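Long-range contact in calmodulin-binding transcription activator 1 (Homo sapiens, PDB 2CXK), which activates transcription in the nucleus and may interact with calmodulin, this chain being its TIG domain, an immunoglobulin-like E-set module: residues 38-47 and 57-65. Residues are numbered along the deposited sequence; the frame is centred on the assembly and turned at random.
With SO4 (sulfate ion), chain F.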
loop_
_atom_site.group_PDB
_atom_site.type_symbol
_atom_site.label_atom_id
_atom_site.label_comp_id
_atom_site.label_asym_id
_atom_site.label_seq_id
_atom_site.Cartn_x
_atom_site.Cartn_y
_atom_site.Cartn_z
ATOM N N TYR A 38 3.927 -0.004 17.217
ATOM C CA TYR A 38 4.626 0.205 15.956
ATOM C C TYR A 38 4.548 1.676 15.577
ATOM O O TYR A 38 3.598 2.365 15.927
ATOM C CB TYR A 38 3.968 -0.599 14.843
ATOM C CG TYR A 38 4.295 -2.067 14.847
ATOM C CD1 TYR A 38 5.536 -2.520 14.404
ATOM C CD2 TYR A 38 3.351 -3.008 15.262
ATOM C CE1 TYR A 38 5.832 -3.872 14.366
ATOM C CE2 TYR A 38 3.639 -4.367 15.229
ATOM C CZ TYR A 38 4.881 -4.788 14.778
ATOM O OH TYR A 38 5.167 -6.129 14.723
ATOM N N SER A 39 5.555 2.150 14.860
ATOM C CA SER A 39 5.572 3.528 14.392
ATOM C C SER A 39 6.397 3.558 13.119
ATOM O O SER A 39 7.122 2.606 12.813
ATOM C CB SER A 39 6.186 4.473 15.440
ATOM O OG SER A 39 7.554 4.187 15.673
ATOM N N CYS A 40 6.263 4.640 12.363
ATOM C CA CYS A 40 7.026 4.804 11.138
ATOM C C CYS A 40 7.726 6.140 11.243
ATOM O O CYS A 40 7.142 7.125 11.695
ATOM C CB CYS A 40 6.116 4.781 9.905
ATOM S SG CYS A 40 5.389 3.152 9.591
ATOM N N LEU A 41 8.983 6.169 10.834
ATOM C CA LEU A 41 9.755 7.397 10.902
ATOM C C LEU A 41 10.089 7.881 9.505
ATOM O O LEU A 41 10.699 7.153 8.721
ATOM C CB LEU A 41 11.058 7.163 11.674
ATOM C CG LEU A 41 10.977 6.406 13.005
ATOM C CD1 LEU A 41 12.352 6.385 13.656
ATOM C CD2 LEU A 41 9.980 7.066 13.925
ATOM N N PHE A 42 9.660 9.101 9.197
ATOM C CA PHE A 42 9.936 9.732 7.909
ATOM C C PHE A 42 10.957 10.818 8.236
ATOM O O PHE A 42 10.627 11.788 8.914
ATOM C CB PHE A 42 8.673 10.376 7.332
ATOM C CG PHE A 42 7.599 9.392 6.952
ATOM C CD1 PHE A 42 6.828 8.769 7.923
ATOM C CD2 PHE A 42 7.352 9.100 5.609
ATOM C CE1 PHE A 42 5.816 7.867 7.566
ATOM C CE2 PHE A 42 6.345 8.200 5.242
ATOM C CZ PHE A 42 5.578 7.584 6.230
ATOM N N ASP A 43 12.190 10.654 7.761
ATOM C CA ASP A 43 13.254 11.610 8.049
ATOM C C ASP A 43 13.278 11.841 9.560
ATOM O O ASP A 43 13.342 12.975 10.033
ATOM C CB ASP A 43 13.015 12.940 7.313
ATOM C CG ASP A 43 14.229 13.873 7.380
ATOM O OD1 ASP A 43 15.362 13.354 7.446
ATOM O OD2 ASP A 43 14.060 15.113 7.351
ATOM N N GLN A 44 13.202 10.747 10.312
ATOM C CA GLN A 44 13.204 10.795 11.769
ATOM C C GLN A 44 11.942 11.371 12.414
ATOM O O GLN A 44 11.851 11.435 13.641
ATOM C CB GLN A 44 14.441 11.553 12.274
ATOM C CG GLN A 44 15.747 10.936 11.794
ATOM C CD GLN A 44 15.827 9.446 12.090
ATOM O OE1 GLN A 44 16.346 8.666 11.288
ATOM N NE2 GLN A 44 15.317 9.044 13.251
ATOM N N ILE A 45 10.974 11.806 11.610
ATOM C CA ILE A 45 9.729 12.325 12.183
ATOM C C ILE A 45 8.817 11.121 12.385
ATOM O O ILE A 45 8.452 10.442 11.426
ATOM C CB ILE A 45 9.007 13.312 11.256
ATOM C CG1 ILE A 45 9.870 14.547 11.010
ATOM C CG2 ILE A 45 7.677 13.722 11.895
ATOM C CD1 ILE A 45 9.220 15.562 10.087
ATOM N N SER A 46 8.437 10.871 13.630
ATOM C CA SER A 46 7.606 9.717 13.948
ATOM C C SER A 46 6.098 9.914 13.890
ATOM O O SER A 46 5.576 10.950 14.297
ATOM C CB SER A 46 7.962 9.204 15.345
ATOM O OG SER A 46 7.196 8.059 15.677
ATOM N N VAL A 47 5.410 8.897 13.377
ATOM C CA VAL A 47 3.956 8.866 13.320
ATOM C C VAL A 47 3.574 7.450 13.750
ATOM O O VAL A 47 4.315 6.498 13.506
ATOM C CB VAL A 47 3.388 9.144 11.902
ATOM C CG1 VAL A 47 3.678 10.586 11.501
ATOM C CG2 VAL A 47 3.970 8.162 10.886
ATOM N N LEU A 57 1.605 -2.842 7.842
ATOM C CA LEU A 57 1.475 -1.674 8.707
ATOM C C LEU A 57 0.876 -0.505 7.930
ATOM O O LEU A 57 1.174 -0.320 6.749
ATOM C CB LEU A 57 2.844 -1.247 9.242
ATOM C CG LEU A 57 3.379 -2.130 10.362
ATOM C CD1 LEU A 57 4.831 -1.777 10.680
ATOM C CD2 LEU A 57 2.485 -1.939 11.565
ATOM N N ARG A 58 0.040 0.276 8.607
ATOM C CA ARG A 58 -0.579 1.454 8.007
ATOM C C ARG A 58 -0.261 2.683 8.847
ATOM O O ARG A 58 -0.339 2.648 10.070
ATOM C CB ARG A 58 -2.101 1.312 7.943
ATOM C CG ARG A 58 -2.817 2.585 7.437
ATOM C CD ARG A 58 -4.302 2.608 7.813
ATOM N NE ARG A 58 -4.507 2.680 9.259
ATOM C CZ ARG A 58 -5.649 2.390 9.878
ATOM N NH1 ARG A 58 -6.711 1.999 9.184
ATOM N NH2 ARG A 58 -5.730 2.491 11.199
ATOM N N CYS A 59 0.086 3.776 8.187
ATOM C CA CYS A 59 0.350 5.021 8.897
ATOM C C CYS A 59 -0.051 6.148 7.960
ATOM O O CYS A 59 -0.308 5.913 6.786
ATOM C CB CYS A 59 1.834 5.140 9.270
ATOM S SG CYS A 59 2.978 5.433 7.885
ATOM N N TYR A 60 -0.136 7.358 8.491
ATOM C CA TYR A 60 -0.464 8.531 7.688
ATOM C C TYR A 60 0.800 9.382 7.772
ATOM O O TYR A 60 1.199 9.816 8.854
ATOM C CB TYR A 60 -1.680 9.231 8.288
ATOM C CG TYR A 60 -2.859 8.282 8.420
ATOM C CD1 TYR A 60 -3.528 7.807 7.288
ATOM C CD2 TYR A 60 -3.275 7.822 9.669
ATOM C CE1 TYR A 60 -4.587 6.901 7.405
ATOM C CE2 TYR A 60 -4.324 6.918 9.794
ATOM C CZ TYR A 60 -4.979 6.467 8.660
ATOM O OH TYR A 60 -6.044 5.611 8.795
ATOM N N CYS A 61 1.446 9.601 6.633
ATOM C CA CYS A 61 2.705 10.331 6.644
ATOM C C CYS A 61 2.575 11.751 7.160
ATOM O O CYS A 61 1.515 12.363 7.066
ATOM C CB CYS A 61 3.353 10.312 5.256
ATOM S SG CYS A 61 2.580 11.345 4.006
ATOM N N PRO A 62 3.654 12.277 7.754
ATOM C CA PRO A 62 3.684 13.638 8.301
ATOM C C PRO A 62 4.005 14.651 7.207
ATOM O O PRO A 62 4.343 14.275 6.083
ATOM C CB PRO A 62 4.789 13.553 9.353
ATOM C CG PRO A 62 5.770 12.629 8.696
ATOM C CD PRO A 62 4.871 11.532 8.127
ATOM N N ALA A 63 3.877 15.935 7.528
ATOM C CA ALA A 63 4.193 16.981 6.563
ATOM C C ALA A 63 5.717 17.054 6.507
ATOM O O ALA A 63 6.387 16.730 7.487
ATOM C CB ALA A 63 3.619 18.321 7.028
ATOM N N HIS A 64 6.264 17.478 5.374
ATOM C CA HIS A 64 7.717 17.579 5.234
ATOM C C HIS A 64 8.064 18.370 3.980
ATOM O O HIS A 64 7.272 18.408 3.041
ATOM C CB HIS A 64 8.330 16.172 5.156
ATOM C CG HIS A 64 9.820 16.144 5.323
ATOM N ND1 HIS A 64 10.690 16.577 4.345
ATOM C CD2 HIS A 64 10.592 15.754 6.367
ATOM C CE1 HIS A 64 11.932 16.456 4.779
ATOM N NE2 HIS A 64 11.900 15.960 6.004
ATOM N N ASP A 65 9.234 19.013 3.966
ATOM C CA ASP A 65 9.655 19.773 2.791
ATOM C C ASP A 65 9.829 18.818 1.635
ATOM O O ASP A 65 10.028 17.624 1.836
ATOM C CB ASP A 65 11.009 20.456 2.986
ATOM C CG ASP A 65 11.032 21.391 4.154
ATOM O OD1 ASP A 65 9.978 21.979 4.460
ATOM O OD2 ASP A 65 12.117 21.547 4.755
HETATM S S SO4 F . -8.057 5.467 5.457
HETATM O O1 SO4 F . -7.660 4.223 4.678
HETATM O O2 SO4 F . -9.575 5.563 5.419
HETATM O O3 SO4 F . -7.721 5.197 6.812
HETATM O O4 SO4 F . -7.581 6.568 4.697
#
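F42 packs against C59, C61 and P62 of 57-65, with C61 and P62 over one face of its ring and C59 at the edge. Its CB points toward 57-65, and chi1 -66° then sets the ring beside the backbone N with its face to C61 and P62. C61 CB lies 3.9 Å from the ring centroid and P62 CD 3.8 Å, both within 30° of the ring normal, fitting CH-pi contacts. C59 SG, by contrast, lies in the ring plane, 3.8 Å from F42 CE1, and also touches C40 SG at 3.7 Å; that separation is far too long for a disulfide. V47 CG1 reaches P62 CD, and I45 and P62 pass each other in opposite directions, I45 CG2 meeting P62 CB and CG. At the far end of the strand, L57 CD2 sits over a face of the Y38 ring, 4.2 Å from its centroid. Hairpin 38-42/45-53 thus packs on 57-65 inside the immunoglobulin-like TIG domain, where F86 also meets F42 edge-to-face.

D43, in the type I' turn from F42 to I45, meets H64, the side chains crossing at about a right angle. NE2 of H64 donates to OD2 of D43 (2.7 Å, 167°), on the anti side but tilted out of the carboxylate plane, while H64 ND1 donates to D65 O at 2.8 Å. Both acceptors lie close to the imidazole plane, so the two bonds fix the ring's rotation. With both nitrogens donating, the imidazole is probably protonated and its bond to D43 charge-assisted, tying the hairpin turn to 57-65 at one end of a largely apolar contact.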